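Local coordinates for bubble protein (Penicillium brevicompactum, PDB 1UOY), which may act as a toxin, perhaps recognising a target molecule, or part of one, whose surface potential is negative, at residues 10-24 with 29-43. Sequence-based numbering, arbitrary orientation.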
loop_
_atom_site.group_PDB
_atom_site.type_symbol
_atom_site.label_atom_id
_atom_site.label_comp_id
_atom_site.label_asym_id
_atom_site.label_seq_id
_atom_site.Cartn_x
_atom_site.Cartn_y
_atom_site.Cartn_z
ATOM N N ASP A 10 7.994 0.224 0.985
ATOM C CA ASP A 10 6.746 0.834 1.482
ATOM C C ASP A 10 5.603 0.587 0.507
ATOM O O ASP A 10 4.559 1.211 0.685
ATOM C CB ASP A 10 6.925 2.363 1.690
ATOM C CG ASP A 10 7.216 3.107 0.411
ATOM O OD1 ASP A 10 7.817 2.515 -0.522
ATOM O OD2 ASP A 10 6.916 4.314 0.374
ATOM N N GLN A 11 5.750 -0.328 -0.454
ATOM C CA GLN A 11 4.720 -0.543 -1.463
ATOM C C GLN A 11 4.092 -1.915 -1.409
ATOM O O GLN A 11 4.787 -2.904 -1.084
ATOM C CB GLN A 11 5.304 -0.301 -2.843
ATOM C CG GLN A 11 5.800 1.119 -2.986
ATOM C CD GLN A 11 6.259 1.412 -4.383
ATOM O OE1 GLN A 11 7.403 1.100 -4.768
ATOM N NE2 GLN A 11 5.356 1.995 -5.193
ATOM N N ARG A 12 2.785 -1.958 -1.688
ATOM C CA ARG A 12 2.016 -3.200 -1.726
ATOM C C ARG A 12 1.112 -3.096 -2.914
ATOM O O ARG A 12 0.665 -1.994 -3.293
ATOM C CB ARG A 12 1.194 -3.407 -0.440
ATOM C CG ARG A 12 2.052 -3.502 0.805
ATOM C CD ARG A 12 2.805 -4.831 0.873
ATOM N NE ARG A 12 3.486 -5.012 2.159
ATOM C CZ ARG A 12 4.656 -4.489 2.485
ATOM N NH1 ARG A 12 5.323 -3.714 1.625
ATOM N NH2 ARG A 12 5.171 -4.724 3.696
ATOM N N ARG A 13 0.830 -4.235 -3.552
ATOM C CA ARG A 13 0.049 -4.187 -4.778
ATOM C C ARG A 13 -1.444 -4.105 -4.476
ATOM O O ARG A 13 -2.011 -5.016 -3.837
ATOM C CB ARG A 13 0.405 -5.400 -5.667
ATOM C CG ARG A 13 -0.348 -5.335 -6.991
ATOM C CD ARG A 13 0.233 -6.404 -7.980
ATOM N NE ARG A 13 1.603 -6.065 -8.362
ATOM C CZ ARG A 13 1.943 -5.195 -9.321
ATOM N NH1 ARG A 13 1.009 -4.563 -10.030
ATOM N NH2 ARG A 13 3.224 -4.950 -9.577
ATOM N N THR A 14 -2.079 -3.025 -4.931
ATOM C CA THR A 14 -3.494 -2.856 -4.699
ATOM C C THR A 14 -4.268 -4.092 -5.223
ATOM O O THR A 14 -4.002 -4.614 -6.322
ATOM C CB THR A 14 -3.999 -1.584 -5.384
ATOM O OG1 THR A 14 -3.117 -0.499 -5.035
ATOM C CG2 THR A 14 -5.428 -1.255 -4.972
ATOM N N ASN A 15 -5.174 -4.550 -4.376
ATOM C CA ASN A 15 -6.070 -5.672 -4.621
ATOM C C ASN A 15 -5.417 -7.043 -4.489
ATOM O O ASN A 15 -6.058 -8.060 -4.694
ATOM C CB ASN A 15 -6.812 -5.487 -5.963
ATOM C CG ASN A 15 -7.603 -4.221 -5.968
ATOM O OD1 ASN A 15 -8.191 -3.847 -4.951
ATOM N ND2 ASN A 15 -7.621 -3.530 -7.105
ATOM N N SER A 16 -4.128 -7.074 -4.174
ATOM C CA SER A 16 -3.483 -8.371 -3.934
ATOM C C SER A 16 -3.749 -8.812 -2.497
ATOM O O SER A 16 -4.244 -8.054 -1.651
ATOM C CB SER A 16 -1.977 -8.277 -4.186
ATOM O OG SER A 16 -1.289 -7.466 -3.223
ATOM N N GLY A 17 -3.442 -10.070 -2.202
ATOM C CA GLY A 17 -3.699 -10.584 -0.871
ATOM C C GLY A 17 -2.837 -9.973 0.233
ATOM O O GLY A 17 -1.724 -9.515 -0.028
ATOM N N CYS A 18 -3.346 -10.010 1.463
ATOM C CA CYS A 18 -2.616 -9.450 2.614
ATOM C C CYS A 18 -3.003 -10.159 3.902
ATOM O O CYS A 18 -4.176 -10.466 4.143
ATOM C CB CYS A 18 -2.851 -7.922 2.720
ATOM S SG CYS A 18 -4.585 -7.444 2.909
ATOM N N LYS A 19 -1.978 -10.404 4.696
ATOM C CA LYS A 19 -2.130 -11.096 5.980
ATOM C C LYS A 19 -2.857 -10.233 6.991
ATOM O O LYS A 19 -2.679 -9.008 7.074
ATOM C CB LYS A 19 -0.765 -11.439 6.562
ATOM C CG LYS A 19 0.008 -12.436 5.730
ATOM C CD LYS A 19 1.351 -12.799 6.320
ATOM C CE LYS A 19 2.342 -12.913 5.171
ATOM N NZ LYS A 19 1.990 -14.011 4.192
ATOM N N ALA A 20 -3.644 -10.904 7.815
ATOM C CA ALA A 20 -4.435 -10.159 8.780
ATOM C C ALA A 20 -3.590 -9.359 9.799
ATOM O O ALA A 20 -4.048 -8.305 10.281
ATOM C CB ALA A 20 -5.369 -11.113 9.502
ATOM N N GLY A 21 -2.390 -9.848 10.113
ATOM C CA GLY A 21 -1.488 -9.166 11.044
ATOM C C GLY A 21 -1.068 -7.778 10.593
ATOM O O GLY A 21 -0.512 -7.026 11.375
ATOM N N ASN A 22 -1.303 -7.435 9.330
ATOM C CA ASN A 22 -1.003 -6.091 8.876
ATOM C C ASN A 22 -1.814 -5.066 9.667
ATOM O O ASN A 22 -1.381 -3.901 9.782
ATOM C CB ASN A 22 -1.333 -5.950 7.377
ATOM C CG ASN A 22 -0.234 -6.484 6.512
ATOM O OD1 ASN A 22 0.823 -5.880 6.423
ATOM N ND2 ASN A 22 -0.468 -7.615 5.848
ATOM N N GLY A 23 -2.945 -5.484 10.228
ATOM C CA GLY A 23 -3.744 -4.530 10.978
ATOM C C GLY A 23 -4.093 -3.344 10.096
ATOM O O GLY A 23 -4.413 -3.526 8.892
ATOM N N ASP A 24 -4.042 -2.129 10.664
ATOM C CA ASP A 24 -4.408 -0.967 9.890
ATOM C C ASP A 24 -3.241 -0.225 9.313
ATOM O O ASP A 24 -3.358 0.944 8.995
ATOM C CB ASP A 24 -5.305 -0.037 10.716
ATOM C CG ASP A 24 -4.648 0.501 11.970
ATOM O OD1 ASP A 24 -3.410 0.438 12.136
ATOM O OD2 ASP A 24 -5.408 1.053 12.813
ATOM N N GLY A 29 0.426 2.048 -2.977
ATOM C CA GLY A 29 0.268 1.136 -4.099
ATOM C C GLY A 29 1.498 1.235 -4.989
ATOM O O GLY A 29 2.384 2.084 -4.813
ATOM N N CYS A 30 1.573 0.347 -5.961
ATOM C CA CYS A 30 2.736 0.310 -6.817
ATOM C C CYS A 30 2.993 1.583 -7.607
ATOM O O CYS A 30 4.156 1.988 -7.762
ATOM C CB CYS A 30 2.719 -0.892 -7.766
ATOM S SG CYS A 30 2.313 -2.476 -6.956
ATOM N N ASP A 31 1.936 2.207 -8.114
ATOM C CA ASP A 31 2.152 3.447 -8.847
ATOM C C ASP A 31 2.105 4.697 -8.019
ATOM O O ASP A 31 2.226 5.793 -8.552
ATOM C CB ASP A 31 1.210 3.549 -10.050
ATOM C CG ASP A 31 -0.240 3.724 -9.673
ATOM O OD1 ASP A 31 -0.571 3.963 -8.490
ATOM O OD2 ASP A 31 -1.091 3.661 -10.616
ATOM N N ARG A 32 2.059 4.507 -6.690
ATOM C CA ARG A 32 2.024 5.581 -5.702
ATOM C C ARG A 32 0.867 6.531 -5.829
ATOM O O ARG A 32 0.856 7.566 -5.194
ATOM C CB ARG A 32 3.359 6.346 -5.665
ATOM C CG ARG A 32 4.506 5.415 -5.220
ATOM C CD ARG A 32 5.765 6.258 -4.882
ATOM N NE ARG A 32 6.861 5.352 -4.471
ATOM C CZ ARG A 32 7.016 4.871 -3.235
ATOM N NH1 ARG A 32 6.176 5.216 -2.257
ATOM N NH2 ARG A 32 7.965 3.957 -3.001
ATOM N N THR A 33 -0.167 6.150 -6.570
ATOM C CA THR A 33 -1.338 7.024 -6.687
ATOM C C THR A 33 -2.380 6.773 -5.627
ATOM O O THR A 33 -3.393 7.463 -5.596
ATOM C CB THR A 33 -2.061 6.958 -8.069
ATOM O OG1 THR A 33 -2.621 5.648 -8.247
ATOM C CG2 THR A 33 -1.090 7.300 -9.209
ATOM N N GLY A 34 -2.093 5.832 -4.713
ATOM C CA GLY A 34 -3.027 5.576 -3.651
ATOM C C GLY A 34 -2.366 4.981 -2.423
ATOM O O GLY A 34 -1.307 4.398 -2.499
ATOM N N VAL A 35 -3.024 5.207 -1.309
ATOM C CA VAL A 35 -2.667 4.628 -0.026
ATOM C C VAL A 35 -3.526 3.401 0.136
ATOM O O VAL A 35 -4.770 3.467 -0.082
ATOM C CB VAL A 35 -2.990 5.574 1.092
ATOM C CG1 VAL A 35 -2.648 4.912 2.451
ATOM C CG2 VAL A 35 -2.158 6.856 0.913
ATOM N N VAL A 36 -2.938 2.250 0.521
ATOM C CA VAL A 36 -3.723 1.019 0.706
ATOM C C VAL A 36 -3.630 0.493 2.145
ATOM O O VAL A 36 -2.624 0.704 2.850
ATOM C CB VAL A 36 -3.256 -0.092 -0.283
ATOM C CG1 VAL A 36 -3.546 0.350 -1.758
ATOM C CG2 VAL A 36 -1.724 -0.334 -0.196
ATOM N N GLU A 37 -4.663 -0.264 2.529
ATOM C CA GLU A 37 -4.763 -0.838 3.873
ATOM C C GLU A 37 -5.282 -2.247 3.667
ATOM O O GLU A 37 -6.077 -2.494 2.767
ATOM C CB GLU A 37 -5.775 -0.010 4.718
ATOM C CG GLU A 37 -5.870 -0.503 6.182
ATOM C CD GLU A 37 -6.855 0.290 6.975
ATOM O OE1 GLU A 37 -7.062 1.491 6.714
ATOM O OE2 GLU A 37 -7.449 -0.294 7.897
ATOM N N CYS A 38 -4.889 -3.180 4.534
ATOM C CA CYS A 38 -5.371 -4.544 4.421
ATOM C C CYS A 38 -6.772 -4.655 4.993
ATOM O O CYS A 38 -6.958 -4.524 6.201
ATOM C CB CYS A 38 -4.380 -5.448 5.145
ATOM S SG CYS A 38 -4.833 -7.208 4.925
ATOM N N LYS A 39 -7.731 -4.860 4.115
ATOM C CA LYS A 39 -9.138 -4.987 4.516
ATOM C C LYS A 39 -9.745 -6.195 3.812
ATOM O O LYS A 39 -9.651 -6.343 2.601
ATOM C CB LYS A 39 -9.924 -3.732 4.110
ATOM C CG LYS A 39 -9.394 -2.459 4.789
ATOM C CD LYS A 39 -10.196 -1.248 4.304
ATOM C CE LYS A 39 -10.039 -0.103 5.249
ATOM N NZ LYS A 39 -10.687 -0.403 6.554
ATOM N N GLY A 40 -10.370 -7.058 4.603
ATOM C CA GLY A 40 -10.992 -8.226 3.986
ATOM C C GLY A 40 -10.023 -9.078 3.176
ATOM O O GLY A 40 -10.395 -9.665 2.153
ATOM N N GLY A 41 -8.779 -9.113 3.639
ATOM C CA GLY A 41 -7.768 -9.928 3.015
ATOM C C GLY A 41 -7.133 -9.418 1.761
ATOM O O GLY A 41 -6.385 -10.149 1.130
ATOM N N LYS A 42 -7.449 -8.180 1.392
ATOM C CA LYS A 42 -6.868 -7.598 0.205
ATOM C C LYS A 42 -6.375 -6.183 0.461
ATOM O O LYS A 42 -6.969 -5.444 1.257
ATOM C CB LYS A 42 -7.927 -7.532 -0.908
ATOM C CG LYS A 42 -8.524 -8.889 -1.286
ATOM C CD LYS A 42 -7.506 -9.817 -1.966
ATOM C CE LYS A 42 -8.119 -11.205 -2.281
ATOM N NZ LYS A 42 -7.078 -12.312 -2.435
ATOM N N TRP A 43 -5.270 -5.822 -0.194
ATOM C CA TRP A 43 -4.811 -4.424 -0.108
ATOM C C TRP A 43 -5.849 -3.553 -0.791
ATOM O O TRP A 43 -6.103 -3.668 -1.973
ATOM C CB TRP A 43 -3.435 -4.236 -0.756
ATOM C CG TRP A 43 -2.370 -4.852 0.087
ATOM C CD1 TRP A 43 -1.658 -6.002 -0.194
ATOM C CD2 TRP A 43 -1.931 -4.402 1.360
ATOM N NE1 TRP A 43 -0.814 -6.280 0.835
ATOM C CE2 TRP A 43 -0.956 -5.321 1.805
ATOM C CE3 TRP A 43 -2.262 -3.313 2.181
ATOM C CZ2 TRP A 43 -0.325 -5.199 3.036
ATOM C CZ3 TRP A 43 -1.630 -3.199 3.440
ATOM C CH2 TRP A 43 -0.682 -4.145 3.836
HETATM O O HOH W 1 9.151 3.229 -5.489
HETATM O O HOH W 2 -1.055 -0.842 -6.766
HETATM O O HOH W 3 -6.194 -11.107 -4.723
HETATM O O HOH W 4 -2.995 -2.915 6.615
#
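The indole of Trp43 is sandwiched between Arg12 and Cys18, a small example of how an aromatic side chain of a sheet can be packed on both faces by one loop. CB of Arg12 lies 3.6 Å from the centroid of the five-membered ring, almost on its normal, while CB of Cys18 lies 3.5 Å from the same centroid, over the opposite face; both are CH-pi contacts. With SG of Cys18 set between its backbone N and carbonyl carbon (chi1 59°), the sulfur also lies over the indole and forms the disulfide with SG of Cys38, tying the loop to strand 34-39.

Backbone hydrogen bonds fix the loop against the start of strand 42-48, Asn15 N reaching Trp43 O at 2.7 Å and Trp43 N returning to Ser16 O at 2.9 Å; Cys18 N meets Gly41 O in the turn before it.

Charge takes over at the far end. Arg32 grips Asp10 end-on in a salt bridge, NH2 to OD1 and NH1 to OD2, both at 2.9 Å, while the Gln11 amide stacks on the guanidinium, planes 19° apart, donates through NE2 to Gly29 O and accepts at OE1 from Asn8 N. Gly56 N bonds to OD2 of Asp10, and NH1 of Arg32 to Cys54 O.

Ionic, aromatic and covalent fastenings thus follow one another along the loop, consistent with a rigid small fold.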